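Local structure of glucose-resistance amylase regulator (Weissella paramesenteroides ATCC 33313, 4RK6) at residues 12-25 with 62-74. The protein probably represses transcription as a LacI-family DNA-binding regulator, and binds glucose in its periplasmic-binding-protein-like sensor region. Sequence-based numbering, arbitrary orientation.
Sequences VVGVVVPLIHTNFA and LLSRQVGAVFMLS. With GLC (alpha-D-glucopyranose), chain C.
With CG anti to its carbonyl carbon (chi1 -64°), Phe-71 places its ring edge, at CE2, against CB and CG2 of Val-13, CE2 to CB being 3.9 Å; the same kind of turn in Leu-73 (chi1 -48°) carries CD2 to Val-15 CG1 and CD1 to Ala-25 CB, 4.0 Å away. Val-13, Val-15 and Phe-71 lie on one face of two neighbouring parallel strands, 12-18 and 69-72, in the Rossmann-like α/β sheet of a periplasmic-binding-protein fold, with Leu-73 just beyond its strand and Ala-25 in helix 24-39; helix 244-257 packs over the Phe-71 ring. On the other face, Val-16 CG2 lies 3.8 Å from both Leu-62 CD1 and Val-70 CG1, while Met-72, a selenomethionine bent at chi2, brings SE against Val-16 CB. Leu-62, at the end of helix 52-64, packs against this side, and its CD2 comes within 4.3 Å of Gly-14 CA.

The backbone ladder starts with Gly-68 N to Val-12 O (2.8 Å), nearly straight, just after the Schellman turn at Gln-66. It continues through Gly-14, which gives its N-H to Ala-69 O and accepts from Phe-71 N, then through Val-16 N to Phe-71 O. The last rung, Leu-73 N to Val-16 O, is weak at 3.3 Å, and here the strands diverge.

Beyond the strand, the chain turns into helix 24-39 at the glucose pocket. One face of the Phe-24 ring lies against glucose, whose C2 sits above the plane toward the rim; CE1 is 3.4 Å from glucose C1, while Leu-73 O lies near the ring plane at the edge, 4.4 Å from CZ.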
loop_
_atom_site.group_PDB
_atom_site.type_symbol
_atom_site.label_atom_id
_atom_site.label_comp_id
_atom_site.label_asym_id
_atom_site.label_seq_id
_atom_site.Cartn_x
_atom_site.Cartn_y
_atom_site.Cartn_z
ATOM N N VAL A 12 -11.175 9.577 22.084
ATOM C CA VAL A 12 -10.753 9.431 20.701
ATOM C C VAL A 12 -9.381 10.076 20.510
ATOM O O VAL A 12 -9.106 11.071 21.169
ATOM C CB VAL A 12 -11.757 10.096 19.743
ATOM C CG1 VAL A 12 -11.256 10.037 18.308
ATOM C CG2 VAL A 12 -13.114 9.428 19.870
ATOM N N VAL A 13 -8.548 9.455 19.669
ATOM C CA VAL A 13 -7.283 10.037 19.181
ATOM C C VAL A 13 -7.306 10.142 17.667
ATOM O O VAL A 13 -7.958 9.351 16.977
ATOM C CB VAL A 13 -6.025 9.260 19.638
ATOM C CG1 VAL A 13 -5.958 9.253 21.165
ATOM C CG2 VAL A 13 -5.974 7.863 19.055
ATOM N N GLY A 14 -6.592 11.129 17.141
ATOM C CA GLY A 14 -6.542 11.347 15.700
ATOM C C GLY A 14 -5.174 11.055 15.154
ATOM O O GLY A 14 -4.171 11.163 15.862
ATOM N N VAL A 15 -5.113 10.671 13.889
ATOM C CA VAL A 15 -3.832 10.458 13.216
ATOM C C VAL A 15 -3.913 11.207 11.909
ATOM O O VAL A 15 -4.911 11.098 11.215
ATOM C CB VAL A 15 -3.555 8.975 12.921
ATOM C CG1 VAL A 15 -2.146 8.781 12.374
ATOM C CG2 VAL A 15 -3.751 8.144 14.165
ATOM N N VAL A 16 -2.883 11.986 11.617
ATOM C CA VAL A 16 -2.843 12.804 10.406
ATOM C C VAL A 16 -1.816 12.150 9.496
ATOM O O VAL A 16 -0.640 12.033 9.830
ATOM C CB VAL A 16 -2.489 14.282 10.699
ATOM C CG1 VAL A 16 -2.417 15.097 9.406
ATOM C CG2 VAL A 16 -3.517 14.912 11.614
ATOM N N VAL A 17 -2.297 11.708 8.337
ATOM C CA VAL A 17 -1.498 10.996 7.339
ATOM C C VAL A 17 -1.386 11.867 6.076
ATOM O O VAL A 17 -2.374 12.449 5.639
ATOM C CB VAL A 17 -2.179 9.669 6.958
ATOM C CG1 VAL A 17 -1.322 8.848 6.003
ATOM C CG2 VAL A 17 -2.503 8.865 8.218
ATOM N N PRO A 18 -0.186 11.977 5.512
ATOM C CA PRO A 18 -0.081 12.716 4.241
ATOM C C PRO A 18 -0.802 12.001 3.096
ATOM O O PRO A 18 -0.855 10.767 3.064
ATOM C CB PRO A 18 1.428 12.776 3.974
ATOM C CG PRO A 18 2.037 11.702 4.800
ATOM C CD PRO A 18 1.090 11.356 5.915
ATOM N N LEU A 19 -1.377 12.764 2.170
ATOM C CA LEU A 19 -2.011 12.155 0.994
ATOM C C LEU A 19 -1.019 11.278 0.221
ATOM O O LEU A 19 -1.368 10.189 -0.237
ATOM C CB LEU A 19 -2.608 13.211 0.059
ATOM C CG LEU A 19 -4.126 13.434 0.108
ATOM C CD1 LEU A 19 -4.515 14.292 -1.085
ATOM C CD2 LEU A 19 -4.925 12.133 0.111
ATOM N N ILE A 20 0.215 11.759 0.101
ATOM C CA ILE A 20 1.288 11.040 -0.585
ATOM C C ILE A 20 2.190 10.342 0.439
ATOM O O ILE A 20 3.030 10.983 1.081
ATOM C CB ILE A 20 2.134 12.011 -1.441
ATOM C CG1 ILE A 20 1.246 12.755 -2.450
ATOM C CG2 ILE A 20 3.253 11.263 -2.159
ATOM C CD1 ILE A 20 1.854 14.044 -2.964
ATOM N N HIS A 21 2.027 9.030 0.583
ATOM C CA HIS A 21 2.777 8.277 1.591
ATOM C C HIS A 21 3.205 6.907 1.084
ATOM O O HIS A 21 2.480 6.275 0.312
ATOM C CB HIS A 21 1.931 8.109 2.863
ATOM C CG HIS A 21 0.609 7.435 2.634
ATOM N ND1 HIS A 21 -0.461 8.076 2.045
ATOM C CD2 HIS A 21 0.181 6.182 2.924
ATOM C CE1 HIS A 21 -1.488 7.246 1.978
ATOM N NE2 HIS A 21 -1.125 6.092 2.507
ATOM N N THR A 22 4.384 6.461 1.524
ATOM C CA THR A 22 4.786 5.058 1.386
ATOM C C THR A 22 3.768 4.225 2.185
ATOM O O THR A 22 2.954 4.778 2.953
ATOM C CB THR A 22 6.235 4.809 1.919
ATOM O OG1 THR A 22 7.193 5.633 1.229
ATOM C CG2 THR A 22 6.664 3.359 1.756
ATOM N N ASN A 23 3.798 2.908 2.007
ATOM C CA ASN A 23 2.991 2.008 2.830
ATOM C C ASN A 23 3.390 1.918 4.310
ATOM O O ASN A 23 2.816 1.105 5.050
ATOM C CB ASN A 23 2.935 0.598 2.215
ATOM C CG ASN A 23 1.735 0.403 1.301
ATOM O OD1 ASN A 23 0.659 0.971 1.521
ATOM N ND2 ASN A 23 1.909 -0.423 0.276
ATOM N N PHE A 24 4.335 2.743 4.768
ATOM C CA PHE A 24 4.691 2.689 6.186
ATOM C C PHE A 24 3.531 3.128 7.072
ATOM O O PHE A 24 3.405 2.643 8.191
ATOM C CB PHE A 24 5.995 3.435 6.516
ATOM C CG PHE A 24 5.860 4.923 6.656
ATOM C CD1 PHE A 24 6.060 5.758 5.575
ATOM C CD2 PHE A 24 5.575 5.497 7.891
ATOM C CE1 PHE A 24 5.929 7.130 5.708
ATOM C CE2 PHE A 24 5.466 6.867 8.038
ATOM C CZ PHE A 24 5.637 7.687 6.940
ATOM N N ALA A 25 2.666 4.001 6.568
ATOM C CA ALA A 25 1.566 4.550 7.381
ATOM C C ALA A 25 0.650 3.471 7.936
ATOM O O ALA A 25 0.309 3.478 9.124
ATOM C CB ALA A 25 0.751 5.548 6.566
ATOM N N LEU A 62 -10.508 17.879 13.766
ATOM C CA LEU A 62 -9.817 17.345 14.949
ATOM C C LEU A 62 -10.339 17.896 16.277
ATOM O O LEU A 62 -10.714 17.099 17.135
ATOM C CB LEU A 62 -8.298 17.480 14.801
ATOM C CG LEU A 62 -7.722 16.596 13.676
ATOM C CD1 LEU A 62 -6.300 16.987 13.268
ATOM C CD2 LEU A 62 -7.768 15.117 14.017
ATOM N N LEU A 63 -10.420 19.214 16.468
ATOM C CA LEU A 63 -10.954 19.709 17.758
ATOM C C LEU A 63 -12.471 19.537 17.925
ATOM O O LEU A 63 -12.941 19.367 19.061
ATOM C CB LEU A 63 -10.504 21.134 18.105
ATOM C CG LEU A 63 -11.111 22.353 17.431
ATOM C CD1 LEU A 63 -10.814 23.611 18.235
ATOM C CD2 LEU A 63 -10.584 22.496 16.022
ATOM N N SER A 64 -13.227 19.530 16.824
ATOM C CA SER A 64 -14.685 19.308 16.899
ATOM C C SER A 64 -15.044 17.859 17.263
ATOM O O SER A 64 -16.116 17.601 17.816
ATOM C CB SER A 64 -15.392 19.725 15.601
ATOM O OG SER A 64 -14.995 18.922 14.505
ATOM N N ARG A 65 -14.141 16.923 16.968
ATOM C CA ARG A 65 -14.295 15.523 17.382
ATOM C C ARG A 65 -13.652 15.282 18.757
ATOM O O ARG A 65 -13.606 14.145 19.234
ATOM C CB ARG A 65 -13.724 14.574 16.310
ATOM C CG ARG A 65 -14.682 14.281 15.155
ATOM C CD ARG A 65 -15.119 15.496 14.341
ATOM N NE ARG A 65 -16.505 15.377 13.878
ATOM C CZ ARG A 65 -17.148 16.299 13.162
ATOM N NH1 ARG A 65 -16.554 17.437 12.815
ATOM N NH2 ARG A 65 -18.406 16.082 12.795
ATOM N N GLN A 66 -13.163 16.357 19.381
ATOM C CA GLN A 66 -12.712 16.339 20.771
ATOM C C GLN A 66 -11.632 15.288 21.011
ATOM O O GLN A 66 -11.655 14.557 22.016
ATOM C CB GLN A 66 -13.897 16.109 21.723
ATOM C CG GLN A 66 -15.049 17.086 21.531
ATOM C CD GLN A 66 -16.256 16.732 22.374
ATOM O OE1 GLN A 66 -17.360 16.567 21.855
ATOM N NE2 GLN A 66 -16.052 16.603 23.679
ATOM N N VAL A 67 -10.669 15.227 20.105
ATOM C CA VAL A 67 -9.606 14.236 20.244
ATOM C C VAL A 67 -8.739 14.579 21.456
ATOM O O VAL A 67 -8.565 15.755 21.804
ATOM C CB VAL A 67 -8.763 14.088 18.961
ATOM C CG1 VAL A 67 -9.644 13.659 17.790
ATOM C CG2 VAL A 67 -8.019 15.377 18.637
ATOM N N GLY A 68 -8.247 13.549 22.131
ATOM C CA GLY A 68 -7.333 13.740 23.250
ATOM C C GLY A 68 -5.892 13.930 22.800
ATOM O O GLY A 68 -5.070 14.486 23.532
ATOM N N ALA A 69 -5.586 13.430 21.607
ATOM C CA ALA A 69 -4.227 13.408 21.088
ATOM C C ALA A 69 -4.283 13.344 19.600
ATOM O O ALA A 69 -5.238 12.817 19.040
ATOM C CB ALA A 69 -3.450 12.217 21.621
ATOM N N VAL A 70 -3.236 13.859 18.962
ATOM C CA VAL A 70 -3.105 13.815 17.517
ATOM C C VAL A 70 -1.722 13.323 17.234
ATOM O O VAL A 70 -0.756 13.877 17.730
ATOM C CB VAL A 70 -3.303 15.198 16.870
ATOM C CG1 VAL A 70 -3.012 15.135 15.372
ATOM C CG2 VAL A 70 -4.712 15.697 17.138
ATOM N N PHE A 71 -1.639 12.271 16.436
ATOM C CA PHE A 71 -0.402 11.692 16.029
ATOM C C PHE A 71 -0.084 12.162 14.631
ATOM O O PHE A 71 -0.902 12.009 13.735
ATOM C CB PHE A 71 -0.494 10.175 16.102
ATOM C CG PHE A 71 -0.704 9.695 17.508
ATOM C CD1 PHE A 71 0.347 9.745 18.416
ATOM C CD2 PHE A 71 -1.952 9.331 17.959
ATOM C CE1 PHE A 71 0.162 9.367 19.735
ATOM C CE2 PHE A 71 -2.141 8.945 19.272
ATOM C CZ PHE A 71 -1.082 8.969 20.162
HETATM N N MSE A 72 1.105 12.732 14.461
HETATM C CA MSE A 72 1.546 13.275 13.172
HETATM C C MSE A 72 2.568 12.369 12.536
HETATM O O MSE A 72 3.573 12.055 13.152
HETATM C CB MSE A 72 2.201 14.632 13.426
HETATM C CG MSE A 72 1.289 15.521 14.248
HETATM SE SE MSE A 72 -0.167 16.202 13.104
HETATM C CE MSE A 72 -0.873 17.536 14.363
ATOM N N LEU A 73 2.339 11.958 11.285
ATOM C CA LEU A 73 3.290 11.094 10.565
ATOM C C LEU A 73 4.144 11.861 9.552
ATOM O O LEU A 73 5.243 11.426 9.230
ATOM C CB LEU A 73 2.554 9.993 9.816
ATOM C CG LEU A 73 1.488 9.165 10.520
ATOM C CD1 LEU A 73 1.365 7.815 9.827
ATOM C CD2 LEU A 73 1.773 8.969 11.996
ATOM N N SER A 74 3.619 12.980 9.051
ATOM C CA SER A 74 4.285 13.762 8.007
ATOM C C SER A 74 5.468 14.538 8.575
ATOM O O SER A 74 5.621 14.663 9.798
ATOM C CB SER A 74 3.304 14.751 7.353
ATOM O OG SER A 74 2.082 14.139 6.971
HETATM C C1 GLC C . 8.892 8.785 5.727
HETATM C C2 GLC C . 9.377 8.257 7.076
HETATM C C3 GLC C . 10.661 7.460 6.979
HETATM C C4 GLC C . 10.556 6.455 5.828
HETATM C C5 GLC C . 10.330 7.243 4.537
HETATM C C6 GLC C . 10.189 6.321 3.328
HETATM O O1 GLC C . 9.599 9.936 5.471
HETATM O O2 GLC C . 9.614 9.334 7.982
HETATM O O3 GLC C . 10.792 6.790 8.227
HETATM O O4 GLC C . 11.704 5.664 5.780
HETATM O O5 GLC C . 9.123 7.956 4.602
HETATM O O6 GLC C . 9.092 5.472 3.465
HETATM O O HOH W 1 -11.270 12.264 23.853
HETATM O O HOH W 2 1.230 13.562 9.373
#